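Local coordinates for protein KLLA0F12672p (Kluyveromyces lactis, PDB 4M3O) that probably removes phosphate from the C-terminal domain of RNA polymerase II, belongs to the RPAP2 family and is represented here by its zinc-binding N-terminal domain, at residues Glu6-Val11 against Ile32-Leu37; Arg54-Gln59 against Gln121-Gln126; Asp63-Arg68 against Leu108-Thr113. One frame throughout, in Å; residues are numbered along the deposited sequence.

Contact 1 of 3, residues Glu6-Val11 against Ile32-Leu37; sequences EEIKEV and INLIDL
Leu37 of helix 24-40 points at helix 5-13 and meets two consecutive residues there, Ile8 and Glu7. With its CG anti to the backbone N (chi1 -174°), the isobutyl group reaches across the gap, and its fork serves both neighbours: CD2 lies 3.9 Å from Ile8 CG1, and the same methyl comes to 3.5 Å from Glu7 OE1. The other methyl, CD1, stays 3.7 Å from that carboxylate oxygen, which therefore rests over the fork as a whole. Ile8 suits its place because it branches at CB. Its CG1 arm stands beside the backbone N and also touches Leu34 CD1, at 4.2 Å, while the residue as a whole packs on Thr48, Tyr51 and Ile52 of helix 46-52. Leu34 does not set out straight at helix 5-13, yet the end of its side chain turns in to reach Ile8. One turn beyond Glu7, Val11 faces helix 24-40 and is partly shielded by it. The axes of segments 6-11 and 32-37 approach to 10.7 Å, with 135° between their N-to-C directions, a spacing spanned by the branched side chains of Leu37, Leu34 and Ile8. What joins them here is hydrocarbon packing without cross-linking polar bonds. Glu7 lies against a leucine while its other oxygen, OE2, makes a salt bridge with Lys41, which probably offsets the charge held beside the apolar patch.

Contact 2 of 3, residues Arg54-Gln59 against Gln121-Gln126; sequences RFLTKQ and QFYQFQ
The amide of Gln124 and the ring of Tyr123 are the flat groups of helix 114-125 that meet Lys58 and Leu56. Nearly in the plane of the Gln124 amide (8° out of it) lies Lys58 O, which accepts a hydrogen bond from NE2 at 3.0 Å; the donor sits above the carbonyl plane. Tyr123 offers its hydroxyl end, OH lying 4.4 Å from Leu56 CD1, while that hydroxyl hydrogen-bonds to Met49 O and the ring meets Tyr61. One face of the Phe125 ring receives Gln121 O from its own helix, 3.0 Å above the plane and offset toward the rim.

Glutamine suits its position because, with CG anti to the backbone N (chi1 -177°) and the chain extended beyond, its amide reaches the backbone of the first turn of helix 58-70. Lysine returns the grip. Its chain bends at chi4, and NZ gives a hydrogen bond of 3.1 Å to Phe125 O, approaching from well above the carbonyl plane. A second bond, to Leu127 O, makes the ammonium a clasp over two backbone carbonyls. A methionine in place of Lys58 would probably leave the Phe125 and Leu127 carbonyls without this donor and loosen the hold on that turn of chain. Gln126 adds a brace within its own segment, NE2 bonding to Phe122 O at 2.9 Å and also to Gln150 O.

Just before Lys58, Thr57 is the N-cap of helix 58-70, its OG1 bonded to Asp60 N, which caps the start of that helix next to helix 114-125. Gln124 also lies on Tyr61 and Ala62 of helix 58-70, and Met49, the partner of Tyr123, belongs to helix 46-52; the contact thus sits where these three helices come together.

Contact 3 of 3, residues Asp63-Arg68 against Leu108-Thr113; sequences DLVQER and LTEYCT. With ZN (zinc ion), chain C.
The hydroxyl oxygen of Tyr111 is hydrogen-bonded to Ser120 OG and flanked by both methyls of Val65. Val65 CG2 lies 3.6 Å from Tyr111 OH and Val65 CG1 3.7 Å from the same atom, the valine and tyrosine side chains crossing at about a right angle. CG1 also reaches Tyr111 CZ, at 4.2 Å. Tyr111 CG stands anti to the carbonyl carbon (chi1 -61°), which carries the phenol to Val65. A short branched residue suits this helix face, since its two methyls, spread from one CB, both close on the phenol oxygen from the same side. Beside this pair, Glu110 CB approaches Val65 CG1 at 4.4 Å, while the Gln66 amide and the Glu110 carboxylate merely come near each other, Gln66 OE1 and Glu110 OE2 being 3.8 Å apart with their planes turned by 48°. Next along the chain, Cys112 SG binds zinc at 2.3 Å, the site being completed by Cys74, Cys79 and His116. Tyr111 also packs on Cys74, so it lies against both a zinc ligand and helix 58-70. Chemically, the contact is a small apolar seat with a polar fringe: Val65 shields the phenol, Ser120 satisfies its oxygen, and the zinc-binding loop is thereby set against helix 58-70.

Overall arrangement
From the N terminus, strand 2-3 leads into helix 5-13, and contact 1 closes the first loop by laying helix 24-40 against it, before the chain continues through strand 42-43, parallel partner of strand 2-3, and helix 46-52. Contact 2 then opens, and its long loop, which includes the zinc-binding region, returns through helix 114-125. Contact 3 lies wholly within that loop and shares helix 58-70 with contact 2, their centres about 14 Å apart. Contact 1 stands in series with both, but Leu34 CD2 packs on Phe55 CB at 3.5 Å, joining the N-terminal helices to the start of contact 2 and so to the zinc-bearing region.

Contact 1 of 3, residues Glu6-Val11 against Ile32-Leu37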
# COMPACT_ATOMS: atom_id res chain seq x y z
N GLU A 6 0.88 -7.17 -12.25
CA GLU A 6 1.78 -7.31 -13.41
C GLU A 6 2.80 -6.18 -13.47
O GLU A 6 4.00 -6.38 -13.66
CB GLU A 6 0.94 -7.34 -14.72
CG GLU A 6 0.18 -8.68 -14.99
CD GLU A 6 -0.80 -9.15 -13.90
OE1 GLU A 6 -1.67 -8.35 -13.42
OE2 GLU A 6 -0.70 -10.35 -13.51
N GLU A 7 2.29 -4.99 -13.35
CA GLU A 7 3.11 -3.78 -13.27
C GLU A 7 4.12 -3.76 -12.10
O GLU A 7 5.30 -3.43 -12.27
CB GLU A 7 2.16 -2.61 -13.09
CG GLU A 7 2.39 -1.46 -14.01
CD GLU A 7 2.78 -0.23 -13.27
OE1 GLU A 7 3.88 -0.22 -12.68
OE2 GLU A 7 1.98 0.71 -13.27
N ILE A 8 3.65 -4.09 -10.91
CA ILE A 8 4.54 -4.18 -9.73
C ILE A 8 5.70 -5.14 -10.01
O ILE A 8 6.85 -4.81 -9.75
CB ILE A 8 3.76 -4.59 -8.48
CG1 ILE A 8 2.82 -3.42 -8.09
CG2 ILE A 8 4.70 -4.92 -7.30
CD1 ILE A 8 1.65 -3.87 -7.27
N LYS A 9 5.40 -6.28 -10.60
CA LYS A 9 6.43 -7.30 -10.87
C LYS A 9 7.43 -6.74 -11.84
O LYS A 9 8.63 -6.90 -11.67
CB LYS A 9 5.79 -8.55 -11.43
CG LYS A 9 5.07 -9.35 -10.36
CD LYS A 9 4.36 -10.57 -10.94
CE LYS A 9 3.70 -11.39 -9.84
NZ LYS A 9 3.26 -12.71 -10.37
N GLU A 10 6.94 -6.01 -12.82
CA GLU A 10 7.82 -5.43 -13.82
C GLU A 10 8.64 -4.24 -13.33
O GLU A 10 9.83 -4.14 -13.67
CB GLU A 10 6.99 -5.02 -15.05
CG GLU A 10 6.92 -6.09 -16.11
CD GLU A 10 8.29 -6.38 -16.66
OE1 GLU A 10 8.97 -5.44 -17.11
OE2 GLU A 10 8.69 -7.56 -16.61
N VAL A 11 8.04 -3.32 -12.59
CA VAL A 11 8.73 -2.05 -12.21
C VAL A 11 9.33 -2.09 -10.80
O VAL A 11 10.06 -1.16 -10.42
CB VAL A 11 7.79 -0.80 -12.30
CG1 VAL A 11 8.43 0.48 -11.77
CG2 VAL A 11 7.37 -0.56 -13.73
N ILE A 32 10.79 1.08 -1.15
CA ILE A 32 10.80 2.44 -1.67
C ILE A 32 10.20 2.53 -3.05
O ILE A 32 9.47 3.47 -3.36
CB ILE A 32 12.22 3.03 -1.71
CG1 ILE A 32 12.63 3.45 -0.31
CG2 ILE A 32 12.34 4.22 -2.68
CD1 ILE A 32 14.10 3.83 -0.23
N ASN A 33 10.50 1.57 -3.91
CA ASN A 33 10.00 1.63 -5.27
C ASN A 33 8.49 1.36 -5.27
O ASN A 33 7.73 1.96 -6.00
CB ASN A 33 10.75 0.66 -6.20
CG ASN A 33 12.18 1.12 -6.49
OD1 ASN A 33 13.06 0.30 -6.73
ND2 ASN A 33 12.41 2.43 -6.43
N LEU A 34 8.07 0.46 -4.39
CA LEU A 34 6.63 0.16 -4.30
C LEU A 34 5.82 1.39 -3.79
O LEU A 34 4.85 1.83 -4.39
CB LEU A 34 6.41 -1.08 -3.42
CG LEU A 34 4.94 -1.45 -3.18
CD1 LEU A 34 4.26 -1.78 -4.50
CD2 LEU A 34 4.80 -2.62 -2.24
N ILE A 35 6.26 1.98 -2.70
CA ILE A 35 5.62 3.19 -2.18
C ILE A 35 5.58 4.32 -3.20
O ILE A 35 4.52 4.92 -3.44
CB ILE A 35 6.29 3.60 -0.84
CG1 ILE A 35 5.79 2.64 0.27
CG2 ILE A 35 5.95 5.03 -0.49
CD1 ILE A 35 6.80 2.32 1.36
N ASP A 36 6.70 4.55 -3.86
CA ASP A 36 6.75 5.51 -4.96
C ASP A 36 5.70 5.24 -6.05
O ASP A 36 5.06 6.19 -6.56
CB ASP A 36 8.14 5.50 -5.62
CG ASP A 36 9.05 6.64 -5.14
OD1 ASP A 36 10.20 6.34 -4.74
OD2 ASP A 36 8.64 7.83 -5.20
N LEU A 37 5.54 3.97 -6.43
CA LEU A 37 4.56 3.60 -7.44
C LEU A 37 3.18 3.89 -6.91
O LEU A 37 2.31 4.40 -7.64
CB LEU A 37 4.64 2.11 -7.78
CG LEU A 37 3.72 1.70 -8.95
CD1 LEU A 37 4.08 2.49 -10.21
CD2 LEU A 37 3.84 0.20 -9.21

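Contact 2 of 3, residues Arg54-Gln59 against Gln121-Gln126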
# COMPACT_ATOMS: atom_id res chain seq x y z
N ARG A 54 1.60 -8.36 1.11
CA ARG A 54 2.83 -9.08 1.42
C ARG A 54 4.06 -8.17 1.53
O ARG A 54 5.01 -8.47 2.24
CB ARG A 54 3.10 -10.15 0.37
CG ARG A 54 3.69 -9.62 -0.93
CD ARG A 54 3.74 -10.80 -1.94
NE ARG A 54 2.38 -11.30 -2.16
CZ ARG A 54 2.05 -12.35 -2.91
NH1 ARG A 54 2.94 -13.00 -3.65
NH2 ARG A 54 0.78 -12.68 -3.00
N PHE A 55 4.03 -7.02 0.87
CA PHE A 55 5.16 -6.12 0.95
C PHE A 55 4.99 -4.99 2.00
O PHE A 55 5.77 -4.09 1.98
CB PHE A 55 5.40 -5.48 -0.41
CG PHE A 55 5.69 -6.49 -1.49
CD1 PHE A 55 4.81 -6.68 -2.55
CD2 PHE A 55 6.77 -7.36 -1.35
CE1 PHE A 55 5.07 -7.65 -3.51
CE2 PHE A 55 7.05 -8.31 -2.31
CZ PHE A 55 6.20 -8.47 -3.37
N LEU A 56 3.93 -4.98 2.80
CA LEU A 56 3.67 -3.85 3.70
C LEU A 56 3.58 -4.29 5.14
O LEU A 56 2.92 -5.29 5.45
CB LEU A 56 2.40 -3.14 3.31
CG LEU A 56 2.44 -2.41 1.96
CD1 LEU A 56 1.02 -1.94 1.72
CD2 LEU A 56 3.36 -1.25 1.89
N THR A 57 4.24 -3.55 6.03
CA THR A 57 3.97 -3.65 7.46
C THR A 57 2.90 -2.64 7.76
O THR A 57 2.57 -1.80 6.92
CB THR A 57 5.18 -3.31 8.32
OG1 THR A 57 5.55 -1.93 8.09
CG2 THR A 57 6.32 -4.23 8.00
N LYS A 58 2.36 -2.69 8.97
CA LYS A 58 1.35 -1.78 9.36
C LYS A 58 1.86 -0.33 9.31
O LYS A 58 1.13 0.60 8.91
CB LYS A 58 0.88 -2.07 10.80
CG LYS A 58 0.02 -3.27 11.03
CD LYS A 58 -0.34 -3.36 12.51
CE LYS A 58 -1.63 -4.08 12.84
NZ LYS A 58 -1.72 -5.39 12.22
N GLN A 59 3.13 -0.13 9.73
CA GLN A 59 3.76 1.18 9.69
C GLN A 59 4.07 1.66 8.26
O GLN A 59 3.94 2.82 7.99
CB GLN A 59 5.09 1.17 10.46
CG GLN A 59 5.68 2.60 10.57
CD GLN A 59 4.72 3.51 11.28
OE1 GLN A 59 4.26 3.18 12.37
NE2 GLN A 59 4.34 4.63 10.65
N GLN A 121 -8.55 1.33 7.69
CA GLN A 121 -8.35 0.65 8.97
C GLN A 121 -8.52 -0.91 8.88
O GLN A 121 -7.70 -1.68 9.40
CB GLN A 121 -9.48 1.08 9.91
CG GLN A 121 -9.34 2.49 10.41
CD GLN A 121 -10.37 2.76 11.51
OE1 GLN A 121 -11.57 2.57 11.32
NE2 GLN A 121 -9.89 3.11 12.67
N PHE A 122 -9.58 -1.33 8.19
CA PHE A 122 -9.89 -2.73 8.00
C PHE A 122 -8.71 -3.43 7.34
O PHE A 122 -8.25 -4.51 7.79
CB PHE A 122 -11.16 -2.86 7.16
CG PHE A 122 -11.70 -4.26 7.02
CD1 PHE A 122 -11.31 -5.08 5.97
CD2 PHE A 122 -12.66 -4.78 7.92
CE1 PHE A 122 -11.87 -6.36 5.80
CE2 PHE A 122 -13.17 -6.09 7.78
CZ PHE A 122 -12.77 -6.86 6.70
N TYR A 123 -8.17 -2.80 6.30
CA TYR A 123 -7.01 -3.36 5.60
C TYR A 123 -5.78 -3.36 6.51
O TYR A 123 -5.07 -4.34 6.57
CB TYR A 123 -6.74 -2.58 4.33
CG TYR A 123 -5.65 -3.06 3.44
CD1 TYR A 123 -5.83 -4.18 2.63
CD2 TYR A 123 -4.44 -2.38 3.37
CE1 TYR A 123 -4.81 -4.60 1.79
CE2 TYR A 123 -3.41 -2.78 2.51
CZ TYR A 123 -3.61 -3.91 1.72
OH TYR A 123 -2.61 -4.29 0.85
N GLN A 124 -5.51 -2.24 7.19
CA GLN A 124 -4.30 -2.10 8.01
C GLN A 124 -4.30 -3.06 9.14
O GLN A 124 -3.25 -3.66 9.44
CB GLN A 124 -4.15 -0.66 8.54
CG GLN A 124 -2.87 -0.56 9.32
CD GLN A 124 -2.72 0.73 10.07
OE1 GLN A 124 -3.63 1.12 10.75
NE2 GLN A 124 -1.54 1.35 10.01
N PHE A 125 -5.45 -3.20 9.81
CA PHE A 125 -5.55 -4.17 10.91
C PHE A 125 -5.07 -5.57 10.51
O PHE A 125 -4.59 -6.31 11.37
CB PHE A 125 -6.99 -4.28 11.42
CG PHE A 125 -7.50 -3.05 12.08
CD1 PHE A 125 -6.67 -2.21 12.75
CD2 PHE A 125 -8.86 -2.78 12.10
CE1 PHE A 125 -7.15 -1.07 13.38
CE2 PHE A 125 -9.36 -1.67 12.72
CZ PHE A 125 -8.51 -0.81 13.38
N GLN A 126 -5.15 -5.93 9.24
CA GLN A 126 -4.76 -7.28 8.89
C GLN A 126 -3.30 -7.38 8.47
O GLN A 126 -2.83 -8.43 8.19
CB GLN A 126 -5.62 -7.79 7.73
CG GLN A 126 -7.11 -7.84 8.06
CD GLN A 126 -7.89 -8.03 6.78
OE1 GLN A 126 -7.91 -9.10 6.25
NE2 GLN A 126 -8.50 -6.98 6.26

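Contact 3 of 3, residues Asp63-Arg68 against Leu108-Thr113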
# COMPACT_ATOMS: atom_id res chain seq x y z
N ASP A 63 2.61 5.08 6.58
CA ASP A 63 3.43 6.03 5.87
C ASP A 63 2.95 6.21 4.41
O ASP A 63 2.97 7.34 3.90
CB ASP A 63 4.90 5.58 5.87
CG ASP A 63 5.47 5.36 7.33
OD1 ASP A 63 4.92 5.89 8.32
OD2 ASP A 63 6.46 4.62 7.48
N LEU A 64 2.54 5.11 3.76
CA LEU A 64 1.89 5.19 2.45
C LEU A 64 0.77 6.24 2.46
O LEU A 64 0.65 7.10 1.56
CB LEU A 64 1.38 3.80 2.03
CG LEU A 64 0.80 3.60 0.63
CD1 LEU A 64 0.45 2.16 0.28
CD2 LEU A 64 -0.47 4.38 0.44
N VAL A 65 -0.09 6.16 3.46
CA VAL A 65 -1.23 7.02 3.56
C VAL A 65 -0.73 8.46 3.66
O VAL A 65 -1.29 9.36 3.07
CB VAL A 65 -2.09 6.63 4.81
CG1 VAL A 65 -3.08 7.71 5.20
CG2 VAL A 65 -2.84 5.31 4.58
N GLN A 66 0.29 8.70 4.48
CA GLN A 66 0.81 10.07 4.66
C GLN A 66 1.35 10.63 3.33
O GLN A 66 1.00 11.69 2.89
CB GLN A 66 1.96 10.02 5.65
CG GLN A 66 1.76 10.91 6.84
CD GLN A 66 0.71 10.39 7.79
OE1 GLN A 66 -0.51 10.47 7.53
NE2 GLN A 66 1.17 9.86 8.92
N GLU A 67 2.23 9.87 2.71
CA GLU A 67 2.83 10.27 1.43
C GLU A 67 1.75 10.49 0.37
O GLU A 67 1.85 11.44 -0.42
CB GLU A 67 3.81 9.20 0.98
CG GLU A 67 5.11 9.64 0.39
CD GLU A 67 5.86 10.54 1.30
OE1 GLU A 67 6.07 11.68 0.89
OE2 GLU A 67 6.21 10.10 2.41
N ARG A 68 0.69 9.68 0.38
CA ARG A 68 -0.40 9.91 -0.59
C ARG A 68 -1.14 11.22 -0.32
O ARG A 68 -1.50 11.99 -1.27
CB ARG A 68 -1.38 8.73 -0.64
CG ARG A 68 -0.90 7.53 -1.46
CD ARG A 68 -1.84 6.36 -1.33
NE ARG A 68 -3.19 6.62 -1.82
CZ ARG A 68 -3.54 6.49 -3.10
NH1 ARG A 68 -2.62 6.12 -4.00
NH2 ARG A 68 -4.81 6.75 -3.46
N LEU A 108 -11.10 12.96 7.99
CA LEU A 108 -11.29 13.72 6.75
C LEU A 108 -10.02 14.44 6.26
O LEU A 108 -9.95 14.88 5.11
CB LEU A 108 -12.45 14.71 6.87
CG LEU A 108 -13.91 14.30 6.51
CD1 LEU A 108 -14.03 13.15 5.52
CD2 LEU A 108 -14.66 13.99 7.79
N THR A 109 -9.00 14.49 7.08
CA THR A 109 -7.74 15.08 6.62
C THR A 109 -6.87 14.04 5.85
O THR A 109 -5.95 14.41 5.15
CB THR A 109 -6.97 15.74 7.78
OG1 THR A 109 -6.51 14.72 8.67
CG2 THR A 109 -7.90 16.71 8.56
N GLU A 110 -7.26 12.77 5.95
CA GLU A 110 -6.52 11.65 5.36
C GLU A 110 -7.32 10.84 4.30
O GLU A 110 -6.73 10.20 3.42
CB GLU A 110 -6.07 10.74 6.48
CG GLU A 110 -5.13 11.38 7.47
CD GLU A 110 -4.71 10.44 8.58
OE1 GLU A 110 -5.27 9.33 8.74
OE2 GLU A 110 -3.82 10.83 9.33
N TYR A 111 -8.63 10.94 4.35
CA TYR A 111 -9.51 10.18 3.48
C TYR A 111 -10.55 11.08 2.90
O TYR A 111 -10.89 12.08 3.52
CB TYR A 111 -10.18 9.05 4.31
CG TYR A 111 -9.14 8.17 4.83
CD1 TYR A 111 -8.67 8.30 6.15
CD2 TYR A 111 -8.55 7.21 4.00
CE1 TYR A 111 -7.63 7.48 6.61
CE2 TYR A 111 -7.53 6.38 4.47
CZ TYR A 111 -7.07 6.52 5.77
OH TYR A 111 -6.00 5.73 6.19
N CYS A 112 -11.13 10.65 1.78
CA CYS A 112 -12.23 11.35 1.10
C CYS A 112 -13.52 11.28 1.91
O CYS A 112 -14.31 12.24 1.89
CB CYS A 112 -12.48 10.77 -0.32
SG CYS A 112 -12.94 9.01 -0.36
N THR A 113 -13.71 10.19 2.65
CA THR A 113 -14.99 9.84 3.34
C THR A 113 -14.77 8.99 4.59
O THR A 113 -13.67 8.46 4.80
CB THR A 113 -15.90 8.93 2.43
OG1 THR A 113 -15.15 7.76 2.01
CG2 THR A 113 -16.34 9.69 1.21
ZN ZN C . -11.10 7.77 -0.90